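Local atomic coordinates of staphylococcal nuclease domain-containing protein 1 (Drosophila melanogaster, PDB entry 2WAC), a protein that cleaves both DNA and RNA as an endonuclease, associates with the RNA-induced silencing complex, and binds symmetrically dimethylated arginine peptides through its Tudor domain. Residues E151-T162 / R187-L195; T10-Q21 / Y112-L123. All coordinates share one frame; numbering follows the deposited sequence.

Overall arrangement
The chain is the C-terminal piece of the protein, a Tudor domain joined to a staphylococcal-nuclease-like domain, and both contacts lie on the nuclease-like part. Their centres are about 14 Å apart, and they share one five-stranded mixed sheet, in which strand 159-164 of contact 1 runs parallel to its neighbour, strand 113-118 of contact 2. Both segments of contact 2 precede those of contact 1 along the chain. Contact 2 pairs strand 17-22 with strand 113-118, between which the chain forms the separate antiparallel Tudor sheet. Contact 1 then brings the loop and 3-10 turn before helix 193-208, with the first turn of the helix, against strands 145-152 and 159-164.

Contact 1: residues E151-T162 / R187-L195; sequences ELKVTGSPNLAT and RGERKLKEL
CD2 of Leu152 lies 3.4 Å from Glu189 OE2 and also meets Arg187 NH2 and Leu192 CD1. Its CG stands anti to the backbone N (chi1 -169°), which carries both methyls across, and CD1 lies against Glu189 CG and Lys191 CD. A classic beta bulge, with Glu151 and Leu152 both facing Leu160, lets two successive residues serve this interface. Leu160 lays CD2 over one face of the Arg187 guanidinium, 3.7 Å from NH1. A side-on salt bridge holds that flat group: Arg187 NE donates to Glu189 OE1 at 3.0 Å and Arg187 NH2 to Glu189 OE2 at 3.1 Å, both in the guanidinium plane. Arginine suits the place because its edge can pair with a carboxylate while its face accepts a leucine. Farther along, Leu195 CD2 rests 3.9 Å from Glu151 CD and meets Thr162 CG2 tip to tip. OE2 of Glu151 takes the Thr162 OG1 bond (2.8 Å) on its anti lone pair and another from Asn149 ND2.

The lysine side is looser. Lys191 CE still lies 3.4 Å from Glu151 O, but the exposed amine reaches Lys153 N only through a water that accepts from both. With no direct hydrogen bond or salt bridge between the segments, the loop and 3-10 turn leading into helix 193-208, together with Leu195, are held to the sheet chiefly by aliphatic packing.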
loop_
_atom_site.group_PDB
_atom_site.type_symbol
_atom_site.label_atom_id
_atom_site.label_comp_id
_atom_site.label_asym_id
_atom_site.label_seq_id
_atom_site.Cartn_x
_atom_site.Cartn_y
_atom_site.Cartn_z
ATOM N N GLU A 151 -12.307 -2.844 7.935
ATOM C CA GLU A 151 -12.848 -2.810 9.299
ATOM C C GLU A 151 -13.538 -1.488 9.624
ATOM O O GLU A 151 -14.525 -1.461 10.362
ATOM C CB GLU A 151 -11.744 -3.081 10.326
ATOM C CG GLU A 151 -10.982 -4.395 10.127
ATOM C CD GLU A 151 -11.818 -5.638 10.408
ATOM O OE1 GLU A 151 -12.871 -5.534 11.072
ATOM O OE2 GLU A 151 -11.413 -6.732 9.963
ATOM N N LEU A 152 -13.003 -0.398 9.080
ATOM C CA LEU A 152 -13.561 0.932 9.291
ATOM C C LEU A 152 -13.242 1.845 8.121
ATOM O O LEU A 152 -12.087 1.957 7.707
ATOM C CB LEU A 152 -13.029 1.557 10.588
ATOM C CG LEU A 152 -13.708 2.845 11.078
ATOM C CD1 LEU A 152 -15.081 2.554 11.674
ATOM C CD2 LEU A 152 -12.837 3.560 12.092
ATOM N N LYS A 153 -14.277 2.493 7.594
ATOM C CA LYS A 153 -14.105 3.555 6.609
ATOM C C LYS A 153 -13.666 4.833 7.318
ATOM O O LYS A 153 -14.228 5.202 8.351
ATOM C CB LYS A 153 -15.408 3.812 5.848
ATOM C CG LYS A 153 -15.906 2.643 5.015
ATOM C CD LYS A 153 -17.311 2.916 4.497
ATOM C CE LYS A 153 -17.880 1.720 3.746
ATOM N NZ LYS A 153 -17.199 1.507 2.436
ATOM N N VAL A 154 -12.652 5.490 6.762
ATOM C CA VAL A 154 -12.149 6.754 7.293
ATOM C C VAL A 154 -12.250 7.810 6.201
ATOM O O VAL A 154 -11.754 7.613 5.091
ATOM C CB VAL A 154 -10.676 6.645 7.771
ATOM C CG1 VAL A 154 -10.228 7.946 8.434
ATOM C CG2 VAL A 154 -10.499 5.477 8.734
ATOM N N THR A 155 -12.898 8.927 6.517
ATOM C CA THR A 155 -13.057 10.013 5.556
ATOM C C THR A 155 -11.730 10.741 5.326
ATOM O O THR A 155 -11.103 11.224 6.272
ATOM C CB THR A 155 -14.154 11.006 6.002
ATOM O OG1 THR A 155 -15.355 10.286 6.310
ATOM C CG2 THR A 155 -14.448 12.026 4.904
ATOM N N GLY A 156 -11.302 10.787 4.066
ATOM C CA GLY A 156 -10.133 11.568 3.664
ATOM C C GLY A 156 -8.774 10.911 3.836
ATOM O O GLY A 156 -7.746 11.535 3.564
ATOM N N SER A 157 -8.761 9.660 4.293
ATOM C CA SER A 157 -7.519 8.893 4.423
ATOM C C SER A 157 -7.783 7.389 4.244
ATOM O O SER A 157 -8.943 6.979 4.182
ATOM C CB SER A 157 -6.826 9.201 5.759
ATOM O OG SER A 157 -7.645 8.873 6.857
ATOM N N PRO A 158 -6.716 6.568 4.134
ATOM C CA PRO A 158 -6.890 5.123 3.925
ATOM C C PRO A 158 -7.766 4.430 4.976
ATOM O O PRO A 158 -7.611 4.673 6.174
ATOM C CB PRO A 158 -5.456 4.586 3.989
ATOM C CG PRO A 158 -4.612 5.732 3.586
ATOM C CD PRO A 158 -5.287 6.939 4.158
ATOM N N ASN A 159 -8.686 3.585 4.515
ATOM C CA ASN A 159 -9.561 2.816 5.403
ATOM C C ASN A 159 -8.787 1.758 6.190
ATOM O O ASN A 159 -7.764 1.256 5.720
ATOM C CB ASN A 159 -10.695 2.156 4.605
ATOM C CG ASN A 159 -11.619 3.169 3.936
ATOM O OD1 ASN A 159 -11.712 4.321 4.358
ATOM N ND2 ASN A 159 -12.313 2.732 2.893
ATOM N N LEU A 160 -9.273 1.436 7.388
ATOM C CA LEU A 160 -8.678 0.384 8.219
ATOM C C LEU A 160 -9.029 -0.997 7.671
ATOM O O LEU A 160 -10.197 -1.283 7.405
ATOM C CB LEU A 160 -9.152 0.507 9.676
ATOM C CG LEU A 160 -8.382 1.373 10.682
ATOM C CD1 LEU A 160 -8.223 2.822 10.229
ATOM C CD2 LEU A 160 -9.060 1.316 12.050
ATOM N N ALA A 161 -8.014 -1.844 7.503
ATOM C CA ALA A 161 -8.214 -3.184 6.959
ATOM C C ALA A 161 -7.375 -4.242 7.670
ATOM O O ALA A 161 -6.230 -3.986 8.047
ATOM C CB ALA A 161 -7.920 -3.198 5.459
ATOM N N THR A 162 -7.954 -5.425 7.856
ATOM C CA THR A 162 -7.177 -6.585 8.286
ATOM C C THR A 162 -6.755 -7.404 7.071
ATOM O O THR A 162 -7.400 -7.354 6.020
ATOM C CB THR A 162 -7.948 -7.496 9.278
ATOM O OG1 THR A 162 -9.220 -7.856 8.724
ATOM C CG2 THR A 162 -8.144 -6.794 10.621
ATOM N N ARG A 187 -8.901 2.151 20.553
ATOM C CA ARG A 187 -9.852 3.160 20.071
ATOM C C ARG A 187 -11.306 2.774 20.368
ATOM O O ARG A 187 -11.597 1.618 20.684
ATOM C CB ARG A 187 -9.639 3.487 18.587
ATOM C CG ARG A 187 -9.705 2.304 17.629
ATOM C CD ARG A 187 -9.156 2.693 16.263
ATOM N NE ARG A 187 -9.946 3.747 15.625
ATOM C CZ ARG A 187 -9.529 4.502 14.611
ATOM N NH1 ARG A 187 -8.314 4.337 14.102
ATOM N NH2 ARG A 187 -10.329 5.432 14.106
ATOM N N GLY A 188 -12.209 3.747 20.249
ATOM C CA GLY A 188 -13.549 3.640 20.826
ATOM C C GLY A 188 -14.730 3.177 19.987
ATOM O O GLY A 188 -15.802 2.936 20.541
ATOM N N GLU A 189 -14.566 3.059 18.669
ATOM C CA GLU A 189 -15.664 2.571 17.824
ATOM C C GLU A 189 -16.185 1.242 18.366
ATOM O O GLU A 189 -15.436 0.267 18.457
ATOM C CB GLU A 189 -15.234 2.410 16.361
ATOM C CG GLU A 189 -15.027 3.719 15.602
ATOM C CD GLU A 189 -13.612 4.262 15.722
ATOM O OE1 GLU A 189 -12.802 3.694 16.487
ATOM O OE2 GLU A 189 -13.302 5.262 15.042
ATOM N N ARG A 190 -17.461 1.219 18.743
ATOM C CA ARG A 190 -18.089 0.020 19.308
ATOM C C ARG A 190 -17.994 -1.185 18.364
ATOM O O ARG A 190 -17.717 -2.297 18.814
ATOM C CB ARG A 190 -19.530 0.326 19.771
ATOM C CG ARG A 190 -20.546 -0.837 19.824
ATOM C CD ARG A 190 -20.197 -2.013 20.758
ATOM N NE ARG A 190 -19.933 -1.660 22.152
ATOM C CZ ARG A 190 -20.138 -2.473 23.189
ATOM N NH1 ARG A 190 -19.851 -2.061 24.417
ATOM N NH2 ARG A 190 -20.638 -3.693 23.012
ATOM N N LYS A 191 -18.183 -0.959 17.064
ATOM C CA LYS A 191 -18.039 -2.031 16.065
ATOM C C LYS A 191 -16.621 -2.629 16.015
ATOM O O LYS A 191 -16.424 -3.729 15.496
ATOM C CB LYS A 191 -18.492 -1.561 14.671
ATOM C CG LYS A 191 -17.589 -0.523 14.002
ATOM C CD LYS A 191 -18.113 -0.109 12.626
ATOM C CE LYS A 191 -17.701 -1.090 11.536
ATOM N NZ LYS A 191 -18.191 -0.670 10.189
ATOM N N LEU A 192 -15.648 -1.906 16.567
ATOM C CA LEU A 192 -14.264 -2.381 16.632
ATOM C C LEU A 192 -13.863 -2.961 17.995
ATOM O O LEU A 192 -12.716 -3.374 18.180
ATOM C CB LEU A 192 -13.297 -1.260 16.229
ATOM C CG LEU A 192 -13.349 -0.749 14.785
ATOM C CD1 LEU A 192 -12.358 0.388 14.596
ATOM C CD2 LEU A 192 -13.078 -1.866 13.779
ATOM N N LYS A 193 -14.809 -3.009 18.934
ATOM C CA LYS A 193 -14.529 -3.411 20.319
ATOM C C LYS A 193 -13.931 -4.816 20.451
ATOM O O LYS A 193 -12.932 -5.006 21.147
ATOM C CB LYS A 193 -15.794 -3.292 21.174
ATOM C CG LYS A 193 -15.604 -3.637 22.639
ATOM C CD LYS A 193 -16.946 -3.866 23.311
ATOM C CE LYS A 193 -16.785 -4.184 24.781
ATOM N NZ LYS A 193 -16.102 -5.491 24.997
ATOM N N GLU A 194 -14.551 -5.787 19.786
ATOM C CA GLU A 194 -14.102 -7.177 19.827
ATOM C C GLU A 194 -12.665 -7.302 19.328
ATOM O O GLU A 194 -11.830 -7.930 19.980
ATOM C CB GLU A 194 -15.043 -8.061 19.005
ATOM C CG GLU A 194 -14.670 -9.535 18.970
ATOM C CD GLU A 194 -15.770 -10.397 18.380
ATOM O OE1 GLU A 194 -16.927 -10.292 18.844
ATOM O OE2 GLU A 194 -15.475 -11.187 17.457
ATOM N N LEU A 195 -12.388 -6.683 18.179
ATOM C CA LEU A 195 -11.054 -6.680 17.582
ATOM C C LEU A 195 -10.030 -5.924 18.436
ATOM O O LEU A 195 -8.890 -6.370 18.573
ATOM C CB LEU A 195 -11.101 -6.114 16.155
ATOM C CG LEU A 195 -10.002 -6.508 15.160
ATOM C CD1 LEU A 195 -10.059 -7.992 14.801
ATOM C CD2 LEU A 195 -10.094 -5.659 13.899
HETATM O O HOH W 1 -17.287 1.673 8.601
#

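Contact 2: residues T10-Q21 / Y112-L123; sequences TEITETLTFFAQ and YATEYALALVAL
Thr17 OG1 donates a 2.8 Å hydrogen bond to Glu115 OE2, which receives it on its anti lone pair. The bond lies over the antiparallel pairing of strands 17-21 and 113-118, part of the OB-fold sheet of the staphylococcal-nuclease-like domain. On the same face as this pair is Phe19. Glu115, with CG anti to the backbone N (chi1 -166°) and an extended chain, runs along that ring: its CB lies 3.8 Å from the Phe19 ring centroid in a CH-pi contact, and its carboxylate is turned only 20° from the ring plane. Glutamate suits the site because its methylenes can cover an aromatic face while its end reaches a threonine hydroxyl. Replacing it by an alanine would remove CG and the carboxylate, and is likely to leave Thr17 OG1 without this acceptor and the Phe19 ring less firmly covered.

Phe18 and Tyr116 form a hydrogen-bonded pair, with Phe18 N to Tyr116 O at 2.9 Å and Tyr116 N to Phe18 O at 2.8 Å. Their side chains point to the opposite face, where CG of Phe18, set between its backbone N and carbonyl carbon (chi1 61°), brings the ring to Tyr116, whose CB sits over one face in a second CH-pi contact. Leu148 of strand 145-152 packs on both residues. Beyond the strands, a type I turn from Thr13 to Leu16 presents Leu16 to Leu123 and Val121, the latter tight at 3.4 Å from Leu16 CD1 to Val121 CG1. Leu134 and Phe137 of helix 127-141 also meet this leucine, an apolar residue well matched to such a buried place. At the other end, where small Ala20 fits beside the Tyr116 ring, a water donates to Ala20 O at 2.7 Å and hydrogen-bonds with Thr114 OG1.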
loop_
_atom_site.group_PDB
_atom_site.type_symbol
_atom_site.label_atom_id
_atom_site.label_comp_id
_atom_site.label_asym_id
_atom_site.label_seq_id
_atom_site.Cartn_x
_atom_site.Cartn_y
_atom_site.Cartn_z
ATOM N N THR A 10 1.003 -4.983 -2.897
ATOM C CA THR A 10 2.003 -4.549 -3.876
ATOM C C THR A 10 3.009 -3.522 -3.350
ATOM O O THR A 10 4.113 -3.396 -3.893
ATOM C CB THR A 10 1.341 -4.031 -5.179
ATOM O OG1 THR A 10 0.396 -3.000 -4.871
ATOM C CG2 THR A 10 0.630 -5.168 -5.899
ATOM N N GLU A 11 2.633 -2.796 -2.298
ATOM C CA GLU A 11 3.503 -1.784 -1.697
ATOM C C GLU A 11 3.220 -1.621 -0.208
ATOM O O GLU A 11 2.062 -1.591 0.210
ATOM C CB GLU A 11 3.345 -0.435 -2.421
ATOM C CG GLU A 11 4.252 0.702 -1.914
ATOM C CD GLU A 11 5.713 0.561 -2.330
ATOM O OE1 GLU A 11 6.033 -0.303 -3.171
ATOM O OE2 GLU A 11 6.549 1.330 -1.812
ATOM N N ILE A 12 4.286 -1.523 0.585
ATOM C CA ILE A 12 4.169 -1.230 2.015
ATOM C C ILE A 12 4.972 0.027 2.347
ATOM O O ILE A 12 6.115 0.173 1.915
ATOM C CB ILE A 12 4.623 -2.429 2.893
ATOM C CG1 ILE A 12 3.771 -3.665 2.586
ATOM C CG2 ILE A 12 4.527 -2.088 4.384
ATOM C CD1 ILE A 12 4.484 -4.980 2.795
ATOM N N THR A 13 4.356 0.933 3.105
ATOM C CA THR A 13 4.999 2.188 3.498
ATOM C C THR A 13 5.588 2.085 4.904
ATOM O O THR A 13 5.380 1.086 5.601
ATOM C CB THR A 13 4.016 3.385 3.440
ATOM O OG1 THR A 13 3.101 3.312 4.541
ATOM C CG2 THR A 13 3.240 3.398 2.122
ATOM N N GLU A 14 6.304 3.130 5.316
ATOM C CA GLU A 14 6.998 3.164 6.609
ATOM C C GLU A 14 6.084 3.342 7.832
ATOM O O GLU A 14 6.549 3.247 8.969
ATOM C CB GLU A 14 8.106 4.230 6.597
ATOM C CG GLU A 14 7.644 5.637 6.214
ATOM C CD GLU A 14 8.797 6.606 5.976
ATOM O OE1 GLU A 14 9.820 6.521 6.689
ATOM O OE2 GLU A 14 8.671 7.462 5.073
ATOM N N THR A 15 4.797 3.593 7.595
ATOM C CA THR A 15 3.819 3.762 8.675
ATOM C C THR A 15 2.837 2.588 8.742
ATOM O O THR A 15 1.794 2.667 9.403
ATOM C CB THR A 15 3.032 5.083 8.528
ATOM O OG1 THR A 15 2.330 5.087 7.279
ATOM C CG2 THR A 15 3.968 6.286 8.591
ATOM N N LEU A 16 3.193 1.503 8.056
ATOM C CA LEU A 16 2.365 0.296 7.950
ATOM C C LEU A 16 1.012 0.507 7.264
ATOM O O LEU A 16 0.036 -0.181 7.565
ATOM C CB LEU A 16 2.215 -0.419 9.303
ATOM C CG LEU A 16 3.429 -1.206 9.813
ATOM C CD1 LEU A 16 3.180 -1.712 11.215
ATOM C CD2 LEU A 16 3.776 -2.368 8.896
ATOM N N THR A 17 0.958 1.474 6.354
ATOM C CA THR A 17 -0.099 1.481 5.355
ATOM C C THR A 17 0.401 0.595 4.217
ATOM O O THR A 17 1.603 0.328 4.110
ATOM C CB THR A 17 -0.479 2.905 4.852
ATOM O OG1 THR A 17 0.588 3.461 4.075
ATOM C CG2 THR A 17 -0.812 3.833 6.021
ATOM N N PHE A 18 -0.517 0.110 3.391
ATOM C CA PHE A 18 -0.148 -0.762 2.283
ATOM C C PHE A 18 -1.081 -0.553 1.103
ATOM O O PHE A 18 -2.226 -0.133 1.275
ATOM C CB PHE A 18 -0.139 -2.239 2.718
ATOM C CG PHE A 18 -1.477 -2.744 3.192
ATOM C CD1 PHE A 18 -1.850 -2.621 4.529
ATOM C CD2 PHE A 18 -2.365 -3.344 2.301
ATOM C CE1 PHE A 18 -3.090 -3.080 4.971
ATOM C CE2 PHE A 18 -3.608 -3.802 2.732
ATOM C CZ PHE A 18 -3.970 -3.672 4.070
ATOM N N PHE A 19 -0.578 -0.840 -0.094
ATOM C CA PHE A 19 -1.394 -0.831 -1.298
ATOM C C PHE A 19 -1.689 -2.259 -1.722
ATOM O O PHE A 19 -0.803 -3.120 -1.702
ATOM C CB PHE A 19 -0.685 -0.087 -2.433
ATOM C CG PHE A 19 -0.644 1.404 -2.255
ATOM C CD1 PHE A 19 0.248 1.991 -1.361
ATOM C CD2 PHE A 19 -1.481 2.226 -3.002
ATOM C CE1 PHE A 19 0.294 3.375 -1.202
ATOM C CE2 PHE A 19 -1.443 3.605 -2.850
ATOM C CZ PHE A 19 -0.554 4.182 -1.947
ATOM N N ALA A 20 -2.936 -2.503 -2.109
ATOM C CA ALA A 20 -3.357 -3.825 -2.552
ATOM C C ALA A 20 -4.076 -3.766 -3.898
ATOM O O ALA A 20 -4.843 -2.839 -4.161
ATOM C CB ALA A 20 -4.246 -4.479 -1.501
ATOM N N GLN A 21 -3.807 -4.761 -4.742
ATOM C CA GLN A 21 -4.537 -4.957 -5.992
ATOM C C GLN A 21 -5.574 -6.057 -5.805
ATOM O O GLN A 21 -5.325 -7.033 -5.101
ATOM C CB GLN A 21 -3.589 -5.374 -7.120
ATOM C CG GLN A 21 -2.627 -4.299 -7.605
ATOM C CD GLN A 21 -1.536 -4.857 -8.515
ATOM O OE1 GLN A 21 -1.338 -6.071 -8.599
ATOM N NE2 GLN A 21 -0.814 -3.968 -9.186
ATOM N N TYR A 112 -5.677 0.798 -10.073
ATOM C CA TYR A 112 -5.702 -0.644 -9.797
ATOM C C TYR A 112 -5.107 -1.043 -8.443
ATOM O O TYR A 112 -5.164 -2.211 -8.056
ATOM C CB TYR A 112 -5.090 -1.444 -10.958
ATOM C CG TYR A 112 -6.037 -1.559 -12.130
ATOM C CD1 TYR A 112 -7.159 -2.388 -12.061
ATOM C CD2 TYR A 112 -5.832 -0.823 -13.295
ATOM C CE1 TYR A 112 -8.045 -2.487 -13.125
ATOM C CE2 TYR A 112 -6.713 -0.918 -14.369
ATOM C CZ TYR A 112 -7.816 -1.752 -14.276
ATOM O OH TYR A 112 -8.692 -1.850 -15.330
ATOM N N ALA A 113 -4.561 -0.065 -7.723
ATOM C CA ALA A 113 -4.110 -0.266 -6.348
ATOM C C ALA A 113 -4.815 0.701 -5.396
ATOM O O ALA A 113 -5.071 1.856 -5.746
ATOM C CB ALA A 113 -2.597 -0.113 -6.249
ATOM N N THR A 114 -5.124 0.216 -4.195
ATOM C CA THR A 114 -5.820 1.003 -3.177
ATOM C C THR A 114 -5.037 0.962 -1.869
ATOM O O THR A 114 -4.598 -0.106 -1.440
ATOM C CB THR A 114 -7.258 0.471 -2.943
ATOM O OG1 THR A 114 -7.942 0.375 -4.198
ATOM C CG2 THR A 114 -8.048 1.391 -2.008
ATOM N N GLU A 115 -4.865 2.127 -1.245
ATOM C CA GLU A 115 -4.162 2.221 0.034
ATOM C C GLU A 115 -5.075 1.930 1.227
ATOM O O GLU A 115 -6.224 2.372 1.266
ATOM C CB GLU A 115 -3.506 3.594 0.197
ATOM C CG GLU A 115 -2.484 3.656 1.330
ATOM C CD GLU A 115 -1.760 4.989 1.422
ATOM O OE1 GLU A 115 -2.140 5.947 0.710
ATOM O OE2 GLU A 115 -0.805 5.076 2.222
ATOM N N TYR A 116 -4.540 1.186 2.194
ATOM C CA TYR A 116 -5.235 0.878 3.443
ATOM C C TYR A 116 -4.300 1.075 4.624
ATOM O O TYR A 116 -3.081 0.999 4.471
ATOM C CB TYR A 116 -5.720 -0.574 3.455
ATOM C CG TYR A 116 -6.647 -0.936 2.325
ATOM C CD1 TYR A 116 -8.023 -0.740 2.440
ATOM C CD2 TYR A 116 -6.152 -1.479 1.138
ATOM C CE1 TYR A 116 -8.882 -1.070 1.402
ATOM C CE2 TYR A 116 -7.005 -1.812 0.090
ATOM C CZ TYR A 116 -8.369 -1.609 0.234
ATOM O OH TYR A 116 -9.225 -1.936 -0.792
ATOM N N ALA A 117 -4.873 1.311 5.799
ATOM C CA ALA A 117 -4.116 1.272 7.045
ATOM C C ALA A 117 -4.273 -0.115 7.656
ATOM O O ALA A 117 -5.388 -0.639 7.718
ATOM C CB ALA A 117 -4.618 2.339 8.006
ATOM N N LEU A 118 -3.166 -0.718 8.093
ATOM C CA LEU A 118 -3.236 -2.005 8.789
ATOM C C LEU A 118 -3.946 -1.790 10.122
ATOM O O LEU A 118 -3.473 -1.037 10.976
ATOM C CB LEU A 118 -1.845 -2.622 8.987
ATOM C CG LEU A 118 -1.762 -4.079 9.470
ATOM C CD1 LEU A 118 -2.354 -5.054 8.454
ATOM C CD2 LEU A 118 -0.323 -4.455 9.790
ATOM N N ALA A 119 -5.092 -2.448 10.276
ATOM C CA ALA A 119 -6.021 -2.167 11.372
ATOM C C ALA A 119 -5.422 -2.359 12.763
ATOM O O ALA A 119 -4.869 -3.417 13.069
ATOM C CB ALA A 119 -7.293 -2.995 11.218
ATOM N N LEU A 120 -5.528 -1.309 13.580
ATOM C CA LEU A 120 -5.217 -1.343 15.020
ATOM C C LEU A 120 -3.751 -1.610 15.390
ATOM O O LEU A 120 -3.453 -1.991 16.525
ATOM C CB LEU A 120 -6.141 -2.329 15.760
ATOM C CG LEU A 120 -7.661 -2.283 15.558
ATOM C CD1 LEU A 120 -8.309 -3.403 16.351
ATOM C CD2 LEU A 120 -8.258 -0.936 15.957
ATOM N N VAL A 121 -2.845 -1.394 14.444
ATOM C CA VAL A 121 -1.418 -1.622 14.665
ATOM C C VAL A 121 -0.680 -0.288 14.807
ATOM O O VAL A 121 -0.837 0.606 13.972
ATOM C CB VAL A 121 -0.803 -2.479 13.520
ATOM C CG1 VAL A 121 0.711 -2.371 13.490
ATOM C CG2 VAL A 121 -1.227 -3.939 13.654
ATOM N N ALA A 122 0.100 -0.158 15.877
ATOM C CA ALA A 122 0.970 0.999 16.069
ATOM C C ALA A 122 2.425 0.547 16.085
ATOM O O ALA A 122 2.762 -0.445 16.735
ATOM C CB ALA A 122 0.619 1.729 17.361
ATOM N N LEU A 123 3.281 1.268 15.362
ATOM C CA LEU A 123 4.717 0.978 15.351
ATOM C C LEU A 123 5.338 1.193 16.733
ATOM O O LEU A 123 4.881 2.057 17.486
ATOM C CB LEU A 123 5.444 1.838 14.312
ATOM C CG LEU A 123 5.441 1.419 12.838
ATOM C CD1 LEU A 123 6.127 2.495 12.024
ATOM C CD2 LEU A 123 6.124 0.069 12.617
HETATM O O HOH W 2 -7.431 -2.504 -4.769
#